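Local coordinates for protein putative esterase/lipase/thioesterase (Silicibacter sp., PDB 2PBL) that is a putative esterase, lipase or thioesterase of the alpha/beta-hydrolase fold and probably hydrolyses ester or thioester bonds, at residues Arg38-Leu43 / Ala124-Gly129; Leu43-Gly48 / Thr113-Gln118; Lys52-Leu57 / Phe77-Trp82; Gly135-Gly140 / Lys240-Val245. One frame throughout, in Å; residues are numbered along the deposited sequence.

Contact 1: residues Arg38-Leu43 / Ala124-Gly129; sequences RARLNL and AKEIDG
A single carboxylate oxygen carries the whole polar contact: both terminal nitrogens of Arg40 converge on OE1 of Glu126, while OE2 of Glu126 takes no part in the pairing. In this salt bridge NH1 of Arg40 lies 2.9 Å from OE1 of Glu126, and the N-H points at the oxygen at only 135°. The companion bond from Arg40 NH2 to Glu126 OE1, 3.0 Å long, is weak. The acceptor sits at the guanidinium edge, somewhat tilted from its plane, and NH1 comes to OE1 on its anti side, tilted out of the carboxylate plane. The two flat groups stand steeply to each other, their planes 76° apart, a turn that does not suit a side-by-side, two-oxygen pairing. This bridge joins the outermost strand of the alpha/beta-hydrolase sheet, 39-44, to the C-terminal end of helix 109-126, which packs against that sheet; the charged groups meet near the protein surface. Glu126 arrives through a bend at its second torsion (chi2 -67°) that turns the carboxylate toward the strand. On the Arg40 side, CD1 of Leu43 rests 3.4 Å above one face of the guanidinium, toward its rim, and the Arg40 side chain also touches Leu55 on the adjacent strand.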
loop_
_atom_site.group_PDB
_atom_site.type_symbol
_atom_site.label_atom_id
_atom_site.label_comp_id
_atom_site.label_asym_id
_atom_site.label_seq_id
_atom_site.Cartn_x
_atom_site.Cartn_y
_atom_site.Cartn_z
ATOM N N ARG A 38 -7.573 21.267 -5.615
ATOM C CA ARG A 38 -6.430 20.645 -4.931
ATOM C C ARG A 38 -6.408 19.131 -5.152
ATOM O O ARG A 38 -5.477 18.457 -4.731
ATOM C CB ARG A 38 -6.386 20.996 -3.459
ATOM C CG ARG A 38 -5.932 22.450 -3.295
ATOM C CD ARG A 38 -5.501 22.824 -1.887
ATOM N NE ARG A 38 -6.588 22.740 -0.890
ATOM C CZ ARG A 38 -6.699 21.855 0.100
ATOM N NH1 ARG A 38 -5.828 20.881 0.280
ATOM N NH2 ARG A 38 -7.742 21.928 0.913
ATOM N N ALA A 39 -7.461 18.603 -5.768
ATOM C CA ALA A 39 -7.501 17.220 -6.190
ATOM C C ALA A 39 -7.143 17.158 -7.671
ATOM O O ALA A 39 -7.921 17.602 -8.516
ATOM C CB ALA A 39 -8.870 16.644 -5.960
ATOM N N ARG A 40 -5.948 16.674 -7.984
ATOM C CA ARG A 40 -5.509 16.441 -9.373
ATOM C C ARG A 40 -5.771 14.952 -9.730
ATOM O O ARG A 40 -4.941 14.077 -9.490
ATOM C CB ARG A 40 -4.047 16.793 -9.521
ATOM C CG ARG A 40 -3.740 18.257 -9.299
ATOM C CD ARG A 40 -2.215 18.548 -9.452
ATOM N NE ARG A 40 -1.680 18.157 -10.767
ATOM C CZ ARG A 40 -0.387 18.159 -11.094
ATOM N NH1 ARG A 40 0.540 18.537 -10.212
ATOM N NH2 ARG A 40 -0.017 17.787 -12.313
ATOM N N LEU A 41 -6.931 14.662 -10.295
ATOM C CA LEU A 41 -7.316 13.278 -10.499
ATOM C C LEU A 41 -6.804 12.671 -11.794
ATOM O O LEU A 41 -6.549 13.383 -12.757
ATOM C CB LEU A 41 -8.836 13.161 -10.462
ATOM C CG LEU A 41 -9.525 13.717 -9.213
ATOM C CD1 LEU A 41 -11.019 13.543 -9.340
ATOM C CD2 LEU A 41 -9.040 13.040 -7.966
ATOM N N ASN A 42 -6.639 11.350 -11.810
ATOM C CA ASN A 42 -6.295 10.661 -13.048
ATOM C C ASN A 42 -5.099 11.158 -13.836
ATOM O O ASN A 42 -5.110 11.229 -15.079
ATOM C CB ASN A 42 -7.553 10.578 -13.930
ATOM C CG ASN A 42 -8.605 9.764 -13.275
ATOM O OD1 ASN A 42 -8.403 8.570 -13.026
ATOM N ND2 ASN A 42 -9.717 10.395 -12.921
ATOM N N LEU A 43 -4.042 11.471 -13.112
ATOM C CA LEU A 43 -2.801 11.816 -13.741
ATOM C C LEU A 43 -2.225 10.496 -14.255
ATOM O O LEU A 43 -2.350 9.483 -13.599
ATOM C CB LEU A 43 -1.873 12.479 -12.748
ATOM C CG LEU A 43 -2.268 13.838 -12.166
ATOM C CD1 LEU A 43 -1.138 14.396 -11.282
ATOM C CD2 LEU A 43 -2.647 14.847 -13.259
ATOM N N ALA A 124 6.850 11.498 -7.884
ATOM C CA ALA A 124 8.085 12.125 -7.377
ATOM C C ALA A 124 8.587 13.271 -8.274
ATOM O O ALA A 124 9.383 14.078 -7.827
ATOM C CB ALA A 124 9.159 11.106 -7.210
ATOM N N LYS A 125 8.143 13.298 -9.532
ATOM C CA LYS A 125 8.415 14.437 -10.426
ATOM C C LYS A 125 7.471 15.609 -10.147
ATOM O O LYS A 125 7.790 16.761 -10.430
ATOM C CB LYS A 125 8.275 14.003 -11.879
ATOM C CG LYS A 125 9.333 12.978 -12.218
ATOM C CD LYS A 125 9.348 12.563 -13.661
ATOM C CE LYS A 125 10.443 11.501 -13.844
ATOM N NZ LYS A 125 10.302 10.825 -15.127
ATOM N N GLU A 126 6.306 15.313 -9.601
ATOM C CA GLU A 126 5.305 16.349 -9.347
ATOM C C GLU A 126 5.542 17.106 -8.054
ATOM O O GLU A 126 5.298 18.319 -7.965
ATOM C CB GLU A 126 3.918 15.717 -9.310
ATOM C CG GLU A 126 3.521 15.091 -10.561
ATOM C CD GLU A 126 3.331 16.107 -11.642
ATOM O OE1 GLU A 126 2.774 17.174 -11.354
ATOM O OE2 GLU A 126 3.743 15.848 -12.771
ATOM N N ILE A 127 6.027 16.382 -7.068
ATOM C CA ILE A 127 6.244 16.892 -5.761
ATOM C C ILE A 127 7.714 16.790 -5.357
ATOM O O ILE A 127 8.337 15.715 -5.442
ATOM C CB ILE A 127 5.369 16.125 -4.735
ATOM C CG1 ILE A 127 3.893 16.111 -5.146
ATOM C CG2 ILE A 127 5.528 16.707 -3.344
ATOM C CD1 ILE A 127 3.230 17.471 -5.116
ATOM N N ASP A 128 8.240 17.892 -4.869
ATOM C CA ASP A 128 9.577 17.914 -4.384
ATOM C C ASP A 128 9.577 17.519 -2.900
ATOM O O ASP A 128 8.554 17.612 -2.220
ATOM C CB ASP A 128 10.168 19.316 -4.537
ATOM C CG ASP A 128 10.289 19.760 -5.975
ATOM O OD1 ASP A 128 10.158 18.939 -6.889
ATOM O OD2 ASP A 128 10.561 20.962 -6.189
ATOM N N GLY A 129 10.727 17.061 -2.415
ATOM C CA GLY A 129 10.903 16.833 -1.004
ATOM C C GLY A 129 11.059 15.370 -0.659
ATOM O O GLY A 129 11.108 14.538 -1.558
#

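Contact 2: residues Leu43-Gly48 / Thr113-Gln118; sequences LSYGEG and TQQISQ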
loop_
_atom_site.group_PDB
_atom_site.type_symbol
_atom_site.label_atom_id
_atom_site.label_comp_id
_atom_site.label_asym_id
_atom_site.label_seq_id
_atom_site.Cartn_x
_atom_site.Cartn_y
_atom_site.Cartn_z
ATOM N N LEU A 43 -4.042 11.471 -13.112
ATOM C CA LEU A 43 -2.801 11.816 -13.741
ATOM C C LEU A 43 -2.225 10.496 -14.255
ATOM O O LEU A 43 -2.350 9.483 -13.599
ATOM C CB LEU A 43 -1.873 12.479 -12.748
ATOM C CG LEU A 43 -2.268 13.838 -12.166
ATOM C CD1 LEU A 43 -1.138 14.396 -11.282
ATOM C CD2 LEU A 43 -2.647 14.847 -13.259
ATOM N N SER A 44 -1.614 10.503 -15.434
ATOM C CA SER A 44 -1.070 9.283 -16.011
ATOM C C SER A 44 0.340 8.997 -15.565
ATOM O O SER A 44 1.149 9.907 -15.427
ATOM C CB SER A 44 -1.052 9.322 -17.558
ATOM O OG SER A 44 -2.319 8.990 -18.097
ATOM N N TYR A 45 0.627 7.728 -15.313
ATOM C CA TYR A 45 2.019 7.306 -15.117
ATOM C C TYR A 45 2.400 6.316 -16.219
ATOM O O TYR A 45 3.553 5.903 -16.330
ATOM C CB TYR A 45 2.303 6.734 -13.722
ATOM C CG TYR A 45 1.637 5.402 -13.380
ATOM C CD1 TYR A 45 2.176 4.182 -13.825
ATOM C CD2 TYR A 45 0.509 5.355 -12.577
ATOM C CE1 TYR A 45 1.591 2.991 -13.508
ATOM C CE2 TYR A 45 -0.074 4.139 -12.228
ATOM C CZ TYR A 45 0.449 2.975 -12.693
ATOM O OH TYR A 45 -0.174 1.812 -12.328
ATOM N N GLY A 46 1.434 5.945 -17.036
ATOM C CA GLY A 46 1.632 4.967 -18.093
ATOM C C GLY A 46 0.540 5.113 -19.119
ATOM O O GLY A 46 -0.330 5.961 -18.980
ATOM N N GLU A 47 0.597 4.290 -20.154
ATOM C CA GLU A 47 -0.377 4.366 -21.244
ATOM C C GLU A 47 -1.677 3.608 -20.998
ATOM O O GLU A 47 -2.719 3.920 -21.597
ATOM C CB GLU A 47 0.282 3.876 -22.541
ATOM C CG GLU A 47 1.416 4.788 -23.060
ATOM C CD GLU A 47 0.933 6.128 -23.650
ATOM O OE1 GLU A 47 -0.082 6.136 -24.382
ATOM O OE2 GLU A 47 1.596 7.165 -23.422
ATOM N N GLY A 48 -1.636 2.604 -20.129
ATOM C CA GLY A 48 -2.812 1.772 -19.881
ATOM C C GLY A 48 -3.924 2.524 -19.189
ATOM O O GLY A 48 -3.688 3.518 -18.508
ATOM N N THR A 113 4.317 -4.676 -9.496
ATOM C CA THR A 113 5.471 -4.082 -8.832
ATOM C C THR A 113 6.154 -3.005 -9.729
ATOM O O THR A 113 6.454 -1.865 -9.283
ATOM C CB THR A 113 6.401 -5.273 -8.431
ATOM O OG1 THR A 113 5.753 -5.930 -7.321
ATOM C CG2 THR A 113 7.732 -4.766 -7.941
ATOM N N GLN A 114 6.311 -3.348 -11.014
ATOM C CA GLN A 114 6.944 -2.455 -11.988
ATOM C C GLN A 114 6.070 -1.225 -12.181
ATOM O O GLN A 114 6.584 -0.132 -12.228
ATOM C CB GLN A 114 7.297 -3.203 -13.310
ATOM C CG GLN A 114 8.286 -4.275 -13.120
ATOM C CD GLN A 114 9.628 -3.763 -12.690
ATOM O OE1 GLN A 114 10.113 -2.772 -13.221
ATOM N NE2 GLN A 114 10.249 -4.439 -11.718
ATOM N N GLN A 115 4.746 -1.399 -12.234
ATOM C CA GLN A 115 3.809 -0.289 -12.337
ATOM C C GLN A 115 3.842 0.669 -11.146
ATOM O O GLN A 115 3.820 1.889 -11.321
ATOM C CB GLN A 115 2.385 -0.804 -12.532
ATOM C CG GLN A 115 2.174 -1.379 -13.909
ATOM C CD GLN A 115 0.770 -1.989 -14.161
ATOM O OE1 GLN A 115 -0.210 -1.712 -13.447
ATOM N NE2 GLN A 115 0.680 -2.798 -15.237
ATOM N N ILE A 116 3.938 0.117 -9.929
ATOM C CA ILE A 116 4.065 0.950 -8.724
ATOM C C ILE A 116 5.353 1.754 -8.812
ATOM O O ILE A 116 5.363 2.945 -8.482
ATOM C CB ILE A 116 4.001 0.106 -7.418
ATOM C CG1 ILE A 116 2.689 -0.649 -7.359
ATOM C CG2 ILE A 116 4.108 0.997 -6.205
ATOM C CD1 ILE A 116 1.492 0.308 -7.589
ATOM N N SER A 117 6.437 1.147 -9.309
ATOM C CA SER A 117 7.661 1.868 -9.487
ATOM C C SER A 117 7.468 3.057 -10.454
ATOM O O SER A 117 7.942 4.159 -10.206
ATOM C CB SER A 117 8.775 0.961 -10.028
ATOM O OG SER A 117 9.985 1.714 -10.156
ATOM N N GLN A 118 6.810 2.803 -11.566
ATOM C CA GLN A 118 6.496 3.826 -12.524
ATOM C C GLN A 118 5.635 4.950 -11.899
ATOM O O GLN A 118 5.877 6.141 -12.141
ATOM C CB GLN A 118 5.807 3.205 -13.748
ATOM C CG GLN A 118 6.698 2.306 -14.590
ATOM C CD GLN A 118 7.878 3.073 -15.224
ATOM O OE1 GLN A 118 7.702 4.168 -15.812
ATOM N NE2 GLN A 118 9.079 2.501 -15.114
HETATM O O HOH W 1 4.973 3.883 -17.521
HETATM O O HOH W 2 5.960 6.976 -16.548
#
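Where the edge strand 39-44 of the alpha/beta-hydrolase sheet runs out into a turn, Tyr45 reaches across to helix 109-126 and sets its ring obliquely against one turn of that helix. With chi1 at 67°, CG of Tyr45 stands between the backbone N and the carbonyl carbon, which turns the ring toward Gln115 and Gln118. Its CE1 comes to 3.3 Å from the backbone oxygen of Gln115, and its CD1 packs at 3.8 Å on CB of Gln118. Farther out, the phenol oxygen OH passes 3.7 Å from CB of Gln115; its hydrogen-bonding partner lies elsewhere, at the backbone oxygen of Ser100. The side chains of Tyr45 and Gln115 cross at about a right angle, and the amide of Gln115 is itself engaged, its OE1 accepting from the backbone N of Glu102. Ala119 and Ala122, farther along the same helix, also touch the Tyr45 side chain, whose ring meets that of His51 as well. A leucine in place of Tyr45 would probably leave the oxygen of Ser100 without its phenol partner and open a gap between the turn and the helix. Two waters lie between the carbonyl of Tyr45 and the Gln118 side chain, the second held only weakly on the Gln118 side. The first lies 2.7 Å from O of Tyr45 and 3.2 Å from OE1 of Gln118.

Contact 3: residues Lys52-Leu57 / Phe77-Trp82; sequences KFDLFL and FDKSSW
The carboxylate of Asp54 is met from above its plane by the ammonium of Lys79: NZ of Lys79 lies 2.9 Å from OD1 of Asp54 in a salt bridge, 39° out of the carboxylate plane. At the Lys79 backbone, CA lies in plane at the edge of the Trp82 indole, and CB of Ser81 sits 3.6 Å above one face of that indole, toward its rim. A water held between the two segments lies in plane at the edge of the Phe56 ring; it donates to OD2 of Asp54 and, at 2.7 Å, to the backbone oxygen of Lys79. A second water also donates to OD2 of Asp54. The pair thus joins strand 52-56 of the alpha/beta-hydrolase sheet to the loop that follows strand 64-69, with both charges buried. Lys79 runs outstretched to CE and then bends at its last torsion (chi4 52°), which swings NZ onto the carboxylate. Its aliphatic stem covers the strand on the way: CE of Lys79 packs 3.7 Å from CB of Lys52, and CD of Lys79 3.9 Å from CA of Phe53. Asn42, on the neighbouring strand, grips both partners, since its backbone N bonds to OD1 of Asp54 and its OD1 accepts from NZ of Lys79. Within the loop, OD1 of Asp78 accepts from the backbone N of Ser80 in an Asx turn. The turn lies at the start of the short 3-10 segment 79-81.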
loop_
_atom_site.group_PDB
_atom_site.type_symbol
_atom_site.label_atom_id
_atom_site.label_comp_id
_atom_site.label_asym_id
_atom_site.label_seq_id
_atom_site.Cartn_x
_atom_site.Cartn_y
_atom_site.Cartn_z
ATOM N N LYS A 52 -2.886 5.198 -13.793
ATOM C CA LYS A 52 -3.247 6.511 -13.355
ATOM C C LYS A 52 -3.061 6.635 -11.862
ATOM O O LYS A 52 -3.099 5.616 -11.174
ATOM C CB LYS A 52 -4.739 6.715 -13.574
ATOM C CG LYS A 52 -5.281 6.428 -14.949
ATOM C CD LYS A 52 -4.964 7.495 -15.919
ATOM C CE LYS A 52 -5.655 7.154 -17.253
ATOM N NZ LYS A 52 -5.219 8.011 -18.359
ATOM N N PHE A 53 -2.871 7.871 -11.402
ATOM C CA PHE A 53 -2.837 8.201 -9.994
ATOM C C PHE A 53 -3.525 9.518 -9.728
ATOM O O PHE A 53 -3.638 10.379 -10.606
ATOM C CB PHE A 53 -1.417 8.224 -9.407
ATOM C CG PHE A 53 -0.524 9.333 -9.916
ATOM C CD1 PHE A 53 0.126 9.233 -11.142
ATOM C CD2 PHE A 53 -0.258 10.437 -9.129
ATOM C CE1 PHE A 53 0.943 10.257 -11.598
ATOM C CE2 PHE A 53 0.594 11.456 -9.561
ATOM C CZ PHE A 53 1.206 11.348 -10.804
ATOM N N ASP A 54 -4.031 9.622 -8.506
ATOM C CA ASP A 54 -4.636 10.829 -8.017
ATOM C C ASP A 54 -3.568 11.515 -7.140
ATOM O O ASP A 54 -2.777 10.869 -6.441
ATOM C CB ASP A 54 -5.902 10.549 -7.229
ATOM C CG ASP A 54 -7.077 10.054 -8.106
ATOM O OD1 ASP A 54 -7.093 10.196 -9.350
ATOM O OD2 ASP A 54 -8.011 9.501 -7.507
ATOM N N LEU A 55 -3.514 12.826 -7.261
ATOM C CA LEU A 55 -2.610 13.656 -6.495
ATOM C C LEU A 55 -3.410 14.727 -5.752
ATOM O O LEU A 55 -4.067 15.593 -6.362
ATOM C CB LEU A 55 -1.558 14.282 -7.387
ATOM C CG LEU A 55 -0.454 15.072 -6.715
ATOM C CD1 LEU A 55 0.362 14.215 -5.720
ATOM C CD2 LEU A 55 0.467 15.608 -7.798
ATOM N N PHE A 56 -3.363 14.614 -4.437
ATOM C CA PHE A 56 -4.037 15.528 -3.534
ATOM C C PHE A 56 -3.013 16.478 -2.934
ATOM O O PHE A 56 -2.064 16.059 -2.268
ATOM C CB PHE A 56 -4.827 14.774 -2.455
ATOM C CG PHE A 56 -5.777 13.770 -3.039
ATOM C CD1 PHE A 56 -6.871 14.196 -3.773
ATOM C CD2 PHE A 56 -5.536 12.409 -2.931
ATOM C CE1 PHE A 56 -7.701 13.286 -4.375
ATOM C CE2 PHE A 56 -6.381 11.496 -3.544
ATOM C CZ PHE A 56 -7.456 11.940 -4.242
ATOM N N LEU A 57 -3.259 17.772 -3.126
ATOM C CA LEU A 57 -2.333 18.818 -2.697
ATOM C C LEU A 57 -2.811 19.463 -1.435
ATOM O O LEU A 57 -4.035 19.677 -1.304
ATOM C CB LEU A 57 -2.265 19.905 -3.762
ATOM C CG LEU A 57 -1.858 19.395 -5.139
ATOM C CD1 LEU A 57 -1.987 20.452 -6.173
ATOM C CD2 LEU A 57 -0.450 18.826 -5.137
ATOM N N PHE A 77 -10.345 -3.607 -6.527
ATOM C CA PHE A 77 -10.272 -2.199 -6.146
ATOM C C PHE A 77 -9.373 -1.415 -7.098
ATOM O O PHE A 77 -8.661 -1.987 -7.927
ATOM C CB PHE A 77 -9.879 -2.006 -4.673
ATOM C CG PHE A 77 -10.790 -2.733 -3.715
ATOM C CD1 PHE A 77 -11.951 -2.137 -3.249
ATOM C CD2 PHE A 77 -10.509 -3.990 -3.324
ATOM C CE1 PHE A 77 -12.806 -2.810 -2.364
ATOM C CE2 PHE A 77 -11.367 -4.678 -2.452
ATOM C CZ PHE A 77 -12.521 -4.075 -1.989
ATOM N N ASP A 78 -9.526 -0.102 -7.038
ATOM C CA ASP A 78 -8.680 0.838 -7.755
ATOM C C ASP A 78 -8.467 1.985 -6.765
ATOM O O ASP A 78 -8.914 1.927 -5.621
ATOM C CB ASP A 78 -9.276 1.264 -9.119
ATOM C CG ASP A 78 -10.634 1.902 -9.004
ATOM O OD1 ASP A 78 -10.939 2.544 -8.017
ATOM O OD2 ASP A 78 -11.418 1.778 -9.958
ATOM N N LYS A 79 -7.802 3.030 -7.214
ATOM C CA LYS A 79 -7.504 4.169 -6.361
ATOM C C LYS A 79 -8.698 4.929 -5.815
ATOM O O LYS A 79 -8.567 5.584 -4.774
ATOM C CB LYS A 79 -6.618 5.177 -7.109
ATOM C CG LYS A 79 -7.278 5.837 -8.335
ATOM C CD LYS A 79 -6.259 6.631 -9.176
ATOM C CE LYS A 79 -6.854 7.017 -10.517
ATOM N NZ LYS A 79 -8.174 7.710 -10.338
ATOM N N SER A 80 -9.847 4.821 -6.490
ATOM C CA SER A 80 -11.020 5.612 -6.131
ATOM C C SER A 80 -11.699 5.268 -4.813
ATOM O O SER A 80 -12.503 6.063 -4.345
ATOM C CB SER A 80 -12.075 5.609 -7.237
ATOM O OG SER A 80 -12.761 4.368 -7.331
ATOM N N SER A 81 -11.404 4.123 -4.226
ATOM C CA SER A 81 -11.992 3.766 -2.930
ATOM C C SER A 81 -11.237 4.285 -1.701
ATOM O O SER A 81 -11.679 4.046 -0.561
ATOM C CB SER A 81 -12.065 2.264 -2.826
ATOM O OG SER A 81 -13.065 1.770 -3.715
ATOM N N TRP A 82 -10.165 5.058 -1.897
ATOM C CA TRP A 82 -9.280 5.375 -0.761
ATOM C C TRP A 82 -8.860 6.818 -0.537
ATOM O O TRP A 82 -8.101 7.078 0.369
ATOM C CB TRP A 82 -8.003 4.550 -0.899
ATOM C CG TRP A 82 -8.228 3.143 -1.408
ATOM C CD1 TRP A 82 -8.121 2.731 -2.704
ATOM C CD2 TRP A 82 -8.712 2.018 -0.670
ATOM N NE1 TRP A 82 -8.476 1.414 -2.811
ATOM C CE2 TRP A 82 -8.826 0.946 -1.572
ATOM C CE3 TRP A 82 -9.019 1.798 0.683
ATOM C CZ2 TRP A 82 -9.254 -0.323 -1.174
ATOM C CZ3 TRP A 82 -9.439 0.550 1.072
ATOM C CH2 TRP A 82 -9.532 -0.507 0.155
HETATM O O HOH W 3 -7.758 8.130 -4.837
HETATM O O HOH W 4 -10.239 8.434 -8.127
#

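Contact 4: residues Gly135-Gly140 / Lys240-Val245; sequences GHSAGG and KHHFNV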
loop_
_atom_site.group_PDB
_atom_site.type_symbol
_atom_site.label_atom_id
_atom_site.label_comp_id
_atom_site.label_asym_id
_atom_site.label_seq_id
_atom_site.Cartn_x
_atom_site.Cartn_y
_atom_site.Cartn_z
ATOM N N GLY A 135 1.163 1.455 2.424
ATOM C CA GLY A 135 0.349 0.599 1.579
ATOM C C GLY A 135 -0.259 -0.519 2.401
ATOM O O GLY A 135 0.363 -1.024 3.351
ATOM N N HIS A 136 -1.473 -0.902 2.011
ATOM C CA HIS A 136 -2.253 -1.859 2.764
ATOM C C HIS A 136 -2.374 -3.211 2.088
ATOM O O HIS A 136 -2.776 -3.286 0.914
ATOM C CB HIS A 136 -3.628 -1.216 2.986
ATOM C CG HIS A 136 -4.626 -2.083 3.690
ATOM N ND1 HIS A 136 -5.885 -2.305 3.184
ATOM C CD2 HIS A 136 -4.561 -2.754 4.861
ATOM C CE1 HIS A 136 -6.558 -3.083 4.012
ATOM N NE2 HIS A 136 -5.772 -3.393 5.026
ATOM N N SER A 137 -1.979 -4.264 2.794
ATOM C CA SER A 137 -2.204 -5.628 2.312
ATOM C C SER A 137 -1.331 -5.855 1.043
ATOM O O SER A 137 -0.074 -5.750 1.163
ATOM C CB SER A 137 -3.711 -5.844 2.166
ATOM O OG SER A 137 -4.046 -7.237 2.138
ATOM N N ALA A 138 -1.922 -6.145 -0.113
ATOM C CA ALA A 138 -1.148 -6.221 -1.377
ATOM C C ALA A 138 -0.342 -4.930 -1.577
ATOM O O ALA A 138 0.773 -4.938 -2.165
ATOM C CB ALA A 138 -2.076 -6.425 -2.575
ATOM N N GLY A 139 -0.926 -3.816 -1.151
ATOM C CA GLY A 139 -0.263 -2.495 -1.239
ATOM C C GLY A 139 0.899 -2.380 -0.305
ATOM O O GLY A 139 1.856 -1.624 -0.556
ATOM N N GLY A 140 0.835 -3.113 0.803
ATOM C CA GLY A 140 1.916 -3.123 1.785
ATOM C C GLY A 140 3.054 -3.884 1.131
ATOM O O GLY A 140 4.227 -3.527 1.283
ATOM N N LYS A 240 -7.484 -3.846 16.121
ATOM C CA LYS A 240 -7.792 -3.554 14.718
ATOM C C LYS A 240 -7.842 -4.803 13.854
ATOM O O LYS A 240 -7.093 -5.777 14.108
ATOM C CB LYS A 240 -6.797 -2.559 14.145
ATOM C CG LYS A 240 -6.816 -1.184 14.782
ATOM C CD LYS A 240 -8.128 -0.436 14.647
ATOM C CE LYS A 240 -8.066 0.905 15.360
ATOM N NZ LYS A 240 -9.412 1.540 15.364
ATOM N N HIS A 241 -8.751 -4.779 12.856
ATOM C CA HIS A 241 -8.863 -5.884 11.904
ATOM C C HIS A 241 -8.351 -5.375 10.556
ATOM O O HIS A 241 -7.901 -4.253 10.456
ATOM C CB HIS A 241 -10.269 -6.510 11.822
ATOM C CG HIS A 241 -11.362 -5.537 11.573
ATOM N ND1 HIS A 241 -11.496 -4.853 10.386
ATOM C CD2 HIS A 241 -12.405 -5.166 12.343
ATOM C CE1 HIS A 241 -12.536 -4.050 10.462
ATOM N NE2 HIS A 241 -13.111 -4.225 11.637
ATOM N N HIS A 242 -8.382 -6.219 9.536
ATOM C CA HIS A 242 -7.781 -5.877 8.229
ATOM C C HIS A 242 -8.398 -4.693 7.538
ATOM O O HIS A 242 -7.743 -4.047 6.721
ATOM C CB HIS A 242 -7.823 -7.130 7.316
ATOM C CG HIS A 242 -6.836 -7.113 6.191
ATOM N ND1 HIS A 242 -5.473 -7.151 6.397
ATOM C CD2 HIS A 242 -7.014 -7.105 4.849
ATOM C CE1 HIS A 242 -4.854 -7.135 5.232
ATOM N NE2 HIS A 242 -5.764 -7.139 4.275
ATOM N N PHE A 243 -9.661 -4.408 7.826
ATOM C CA PHE A 243 -10.362 -3.349 7.146
ATOM C C PHE A 243 -10.397 -2.028 7.864
ATOM O O PHE A 243 -10.490 -1.030 7.188
ATOM C CB PHE A 243 -11.776 -3.776 6.762
ATOM C CG PHE A 243 -11.838 -4.912 5.799
ATOM C CD1 PHE A 243 -10.749 -5.324 5.057
ATOM C CD2 PHE A 243 -13.064 -5.498 5.535
ATOM C CE1 PHE A 243 -10.865 -6.374 4.181
ATOM C CE2 PHE A 243 -13.180 -6.538 4.636
ATOM C CZ PHE A 243 -12.091 -6.969 3.959
ATOM N N ASN A 244 -10.337 -1.982 9.196
ATOM C CA ASN A 244 -10.313 -0.679 9.879
ATOM C C ASN A 244 -8.920 -0.220 10.348
ATOM O O ASN A 244 -8.777 0.901 10.895
ATOM C CB ASN A 244 -11.336 -0.572 11.027
ATOM C CG ASN A 244 -11.060 -1.476 12.148
ATOM O OD1 ASN A 244 -10.137 -2.300 12.116
ATOM N ND2 ASN A 244 -11.886 -1.342 13.205
ATOM N N VAL A 245 -7.913 -1.070 10.152
ATOM C CA VAL A 245 -6.500 -0.770 10.485
ATOM C C VAL A 245 -6.012 0.493 9.766
ATOM O O VAL A 245 -5.256 1.266 10.330
ATOM C CB VAL A 245 -5.550 -1.980 10.185
ATOM C CG1 VAL A 245 -5.420 -2.283 8.712
ATOM C CG2 VAL A 245 -4.175 -1.742 10.778
#
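A first torsion of -159° carries the His242 imidazole away from its own backbone N and toward Ser137, whose OG likewise stands opposite its N, and the two meet in the plane of the ring at its edge. OG of Ser137 and NE2 of His242 are 2.7 Å apart in a hydrogen bond that either could donate. Ser137 sits at the tight turn between strand 131-136 and helix 138-145, in a Gly-His-Ser-Ala-Gly sequence that fits the nucleophile elbow of alpha/beta hydrolases. Its positive phi of 67° is the strained backbone expected there. ND1 of His242 is bonded to OE1 of Glu215, consistent with a Ser-His-Glu triad. A phenylalanine at His242 would probably leave both the Ser137 hydroxyl and the Glu215 carboxylate without their imidazole partner. His136, the residue before the probable nucleophile, also reaches the histidine loop: its NE2 lies 3.7 Å above one face of the His242 ring, over the centre, and makes a weak 2.7 Å hydrogen bond to the backbone oxygen of His242. The two imidazoles are oblique, their planes 37° apart. CG1 of Val245 packs 3.9 Å from NE2 of His136.

Overall arrangement
From the N terminus, strand 39-44 opens contact 1 and, at its far end, contact 2; the two share Leu43, and both loops close on helix 109-126. Contact 2 closes first, on residues 113-118, and so lies within the larger loop that contact 1 completes at 124-129. Contact 3 is the shortest loop, from strand 52-56 to residues 77-82, and falls inside both. The neighbouring strands 39-44 and 52-56 put contact 3 in direct touch with contacts 1 and 2. Contact 4 follows in series, joining the end of strand 131-136 to the loop after strand 233-237; contacts 3 and 4 reach the same sheet, their centres about 16 Å apart.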